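Local coordinates for cupin 2, conserved barrel domain protein (Novosphingobium aromaticivorans DSM 12444, PDB 3ES1), which is of unknown function but adopts a cupin-like beta-barrel fold and forms an assembly of two chains, at residues A5-G10 and V83-P88; R38-P41 and S46-L49. All coordinates share one frame; numbering follows the deposited sequence.

Both contacts lie on the same side of the chain's centre, on neighbouring strands of the large antiparallel sheet of the cupin-like barrel, their centres about 8 Å apart. Interaction 1 lays the N-terminal segment 5-10 against strand 79-86 and is partly buried; it is a small contact carried by one side-chain hydrogen bond to a buried carboxylate. Interaction 2 closes the hairpin of strands 27-39 and 45-53, lies mostly at the surface, buries more area and relies on backbone bonds. Strand 45-53 neighbours strand 79-86, and a probable hydrogen bond from Asp85 N to Ser46 O (2.7 Å) joins the two. Asp8 ties segment 5-10 to the hairpin through Arg38 and Met39.

Interaction 1: A5-G10 and V83-P88; sequences ALSDSG and VVDMLP
The carboxylate of Asp85 is the flat group here: Ser9 OG meets its OD2 on the anti side, 29° out of the carboxylate plane, while Arg146 forms a salt bridge with OD1. This fastens a type I beta turn, Ser7 to Gly10, in the loop before strand 14-21, onto strand 79-86 of the cupin-like barrel. The turn is closed by Gly10 N to Ser7 O (2.8 Å) and points the Ser9 side chain toward the strand. Ser9 OG stands between its own backbone N and carbonyl carbon (chi1 54°), which places it 2.7 Å from Asp85 OD2; it also has a weak hydrogen bond with Leu11 N. Thr37 OG1 is a second partner of OD2, and with Arg146 on OD1 the buried carboxylate is gripped at both oxygens by three partners. Replacing Asp85 with an alanine would probably leave the Arg146 charge without its mate and set the Ser9 hydroxyl free to turn. Ser7 approaches the same carboxylate more distantly, CB lying 4.2 Å from Asp85 OD2; its hydroxyl is bonded instead mainly to Thr37 N, in strand 27-39. Van der Waals contact completes the fit: Ser9 CB rests 3.6 Å from Asp85 CB, and Leu87, just past the end of the strand, brings CD1 to 4.0 Å from Ser9 CB.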
# COMPACT_ATOMS: atom_id res chain seq x y z
N ALA A 5 -6.23 -20.26 -10.16
CA ALA A 5 -6.27 -20.17 -11.59
C ALA A 5 -5.61 -18.84 -11.95
O ALA A 5 -5.48 -17.99 -11.10
CB ALA A 5 -7.74 -20.16 -12.07
N LEU A 6 -5.19 -18.73 -13.20
CA LEU A 6 -4.79 -17.46 -13.80
C LEU A 6 -5.92 -16.45 -13.62
O LEU A 6 -7.09 -16.78 -13.64
CB LEU A 6 -4.54 -17.66 -15.30
CG LEU A 6 -3.50 -16.84 -16.01
CD1 LEU A 6 -2.15 -16.99 -15.31
CD2 LEU A 6 -3.50 -17.32 -17.52
N SER A 7 -5.54 -15.20 -13.38
CA SER A 7 -6.49 -14.08 -13.31
C SER A 7 -7.22 -13.87 -14.64
O SER A 7 -6.74 -14.23 -15.74
CB SER A 7 -5.77 -12.79 -12.92
OG SER A 7 -5.16 -12.88 -11.63
N ASP A 8 -8.39 -13.27 -14.53
CA ASP A 8 -9.22 -13.01 -15.73
C ASP A 8 -8.51 -12.01 -16.67
O ASP A 8 -8.92 -11.83 -17.80
CB ASP A 8 -10.62 -12.51 -15.36
CG ASP A 8 -11.49 -13.60 -14.72
OD1 ASP A 8 -11.13 -14.79 -14.81
OD2 ASP A 8 -12.55 -13.29 -14.12
N SER A 9 -7.47 -11.35 -16.16
CA SER A 9 -6.68 -10.38 -16.95
C SER A 9 -5.54 -11.10 -17.65
O SER A 9 -4.81 -10.51 -18.45
CB SER A 9 -6.03 -9.36 -16.03
OG SER A 9 -5.29 -10.07 -15.04
N GLY A 10 -5.39 -12.38 -17.34
CA GLY A 10 -4.26 -13.19 -17.85
C GLY A 10 -2.98 -13.13 -17.05
O GLY A 10 -1.97 -13.80 -17.38
N VAL A 83 -6.27 -5.15 -5.37
CA VAL A 83 -5.52 -5.24 -6.60
C VAL A 83 -6.46 -5.07 -7.81
O VAL A 83 -7.50 -5.74 -7.93
CB VAL A 83 -4.73 -6.59 -6.68
CG1 VAL A 83 -4.02 -6.71 -8.02
CG2 VAL A 83 -3.78 -6.77 -5.50
N VAL A 84 -6.09 -4.14 -8.67
CA VAL A 84 -6.89 -3.82 -9.91
C VAL A 84 -6.03 -4.02 -11.14
O VAL A 84 -4.94 -3.44 -11.28
CB VAL A 84 -7.53 -2.39 -9.90
CG1 VAL A 84 -8.36 -2.12 -11.16
CG2 VAL A 84 -8.43 -2.22 -8.67
N ASP A 85 -6.52 -4.87 -12.03
CA ASP A 85 -5.87 -5.11 -13.33
C ASP A 85 -6.67 -4.41 -14.39
O ASP A 85 -7.78 -4.82 -14.73
CB ASP A 85 -5.82 -6.59 -13.68
CG ASP A 85 -5.02 -7.42 -12.68
OD1 ASP A 85 -4.30 -6.87 -11.82
OD2 ASP A 85 -5.08 -8.66 -12.79
N MSE A 86 -6.07 -3.33 -14.89
CA MSE A 86 -6.66 -2.52 -15.96
C MSE A 86 -6.33 -3.21 -17.28
O MSE A 86 -5.17 -3.51 -17.57
CB MSE A 86 -6.10 -1.09 -15.98
CG MSE A 86 -6.42 -0.20 -14.75
SE MSE A 86 -8.31 -0.05 -14.33
CE MSE A 86 -8.97 1.20 -15.64
N LEU A 87 -7.37 -3.50 -18.05
CA LEU A 87 -7.21 -4.24 -19.32
C LEU A 87 -6.79 -3.33 -20.47
O LEU A 87 -7.03 -2.12 -20.43
CB LEU A 87 -8.48 -5.04 -19.66
CG LEU A 87 -8.66 -6.46 -19.04
CD1 LEU A 87 -8.37 -6.55 -17.61
CD2 LEU A 87 -10.03 -7.00 -19.25
N PRO A 88 -6.10 -3.90 -21.48
CA PRO A 88 -5.57 -3.03 -22.55
C PRO A 88 -6.68 -2.29 -23.29
O PRO A 88 -7.70 -2.87 -23.60
CB PRO A 88 -4.84 -4.00 -23.49
CG PRO A 88 -5.00 -5.30 -22.97
CD PRO A 88 -5.62 -5.27 -21.61

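Interaction 2: R38-P41 and S46-L49; sequences RMIP and SFLL
Backbone hydrogen bonds join Arg38 and Phe47, an antiparallel hydrogen-bonded pair in the beta hairpin of strands 27-39 and 45-53 of the cupin-like barrel. Arg38 N gives its hydrogen to Phe47 O at 2.9 Å, nearly straight at 169°, and Phe47 N returns one to Arg38 O at 2.8 Å. Arg38 O also receives a CA-H...O contact from Ser46 CA at 3.2 Å. The next pair, Met39 with Ser46, is non-hydrogen-bonded, and its CA atoms are only 4.0 Å apart.

Apolar contact is concentrated on Ile40 and Phe47. The methyl CG2 of Ile40 reaches Phe47 CD1 at 3.5 Å, approaching the ring obliquely, and the two side chains cross at about a right angle. CG2 is anti to the carbonyl carbon of Ile40 and beside its backbone N, which puts this branch, and not CG1, against the ring. On the face that carries Met39 and Ser46, the selenium of selenomethionine Met39 comes no closer than 4.4 Å to Ser46 CB, a loose touch.

Polar side chains turn to other partners. Ser46 OG, anti to its backbone N (chi1 -176°), packs 3.2 Å from Arg38 C, yet its hydrogen bond is with Thr37 OG1. Arg38 NE forms a salt bridge with Asp8 OD2, which also accepts a hydrogen bond from Met39 N.

The strand pairing thus rests mainly on main-chain bonds, reinforced by one apolar touch near the turn, with the Ser46-Thr37 hydroxyl pair adding a side-chain link between the strands, while Arg38 and Met39 tie the hairpin to Asp8 in the N-terminal segment; Asp8 probably offsets part of the arginine's charge at this exposed surface.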
# COMPACT_ATOMS: atom_id res chain seq x y z
N ARG A 38 -10.59 -11.15 -10.59
CA ARG A 38 -11.77 -11.50 -11.39
C ARG A 38 -12.42 -10.29 -12.07
O ARG A 38 -12.44 -9.15 -11.57
CB ARG A 38 -12.79 -12.23 -10.52
CG ARG A 38 -12.25 -13.52 -9.83
CD ARG A 38 -11.72 -14.48 -10.85
NE ARG A 38 -12.79 -14.99 -11.69
CZ ARG A 38 -13.56 -16.01 -11.35
NH1 ARG A 38 -13.37 -16.57 -10.16
NH2 ARG A 38 -14.52 -16.44 -12.17
N MSE A 39 -12.98 -10.58 -13.23
CA MSE A 39 -13.59 -9.58 -14.12
C MSE A 39 -14.77 -8.89 -13.47
O MSE A 39 -15.60 -9.50 -12.81
CB MSE A 39 -14.04 -10.23 -15.45
CG MSE A 39 -14.15 -9.23 -16.56
SE MSE A 39 -12.45 -8.56 -17.23
CE MSE A 39 -11.86 -10.06 -18.30
N ILE A 40 -14.81 -7.58 -13.63
CA ILE A 40 -16.01 -6.80 -13.25
C ILE A 40 -16.99 -6.79 -14.45
O ILE A 40 -16.58 -7.06 -15.61
CB ILE A 40 -15.68 -5.35 -12.81
CG1 ILE A 40 -15.13 -4.52 -13.99
CG2 ILE A 40 -14.72 -5.31 -11.58
CD1 ILE A 40 -14.64 -3.20 -13.56
N PRO A 41 -18.28 -6.48 -14.20
CA PRO A 41 -19.28 -6.56 -15.28
C PRO A 41 -18.97 -5.78 -16.55
O PRO A 41 -19.25 -6.26 -17.64
CB PRO A 41 -20.56 -6.08 -14.60
CG PRO A 41 -20.40 -6.60 -13.19
CD PRO A 41 -18.93 -6.31 -12.89
N SER A 46 -10.11 -6.33 -14.01
CA SER A 46 -10.22 -7.58 -13.25
C SER A 46 -9.61 -7.24 -11.87
O SER A 46 -8.53 -6.68 -11.79
CB SER A 46 -9.45 -8.65 -14.01
OG SER A 46 -9.56 -9.91 -13.42
N PHE A 47 -10.34 -7.52 -10.80
CA PHE A 47 -9.93 -7.05 -9.47
C PHE A 47 -9.93 -8.11 -8.36
O PHE A 47 -10.54 -9.17 -8.47
CB PHE A 47 -10.77 -5.83 -9.05
CG PHE A 47 -12.01 -6.17 -8.28
CD1 PHE A 47 -13.07 -6.83 -8.87
CD2 PHE A 47 -12.11 -5.83 -6.96
CE1 PHE A 47 -14.18 -7.16 -8.12
CE2 PHE A 47 -13.21 -6.15 -6.22
CZ PHE A 47 -14.25 -6.79 -6.79
N LEU A 48 -9.19 -7.78 -7.27
CA LEU A 48 -9.21 -8.58 -6.05
C LEU A 48 -9.10 -7.74 -4.83
O LEU A 48 -8.10 -7.05 -4.65
CB LEU A 48 -8.07 -9.61 -6.05
CG LEU A 48 -7.82 -10.56 -4.86
CD1 LEU A 48 -8.99 -11.55 -4.65
CD2 LEU A 48 -6.48 -11.33 -4.99
N LEU A 49 -10.12 -7.83 -3.96
CA LEU A 49 -10.04 -7.28 -2.58
C LEU A 49 -9.08 -8.10 -1.74
O LEU A 49 -9.15 -9.33 -1.72
CB LEU A 49 -11.43 -7.25 -1.94
CG LEU A 49 -11.55 -6.68 -0.55
CD1 LEU A 49 -10.96 -5.28 -0.50
CD2 LEU A 49 -12.98 -6.76 -0.08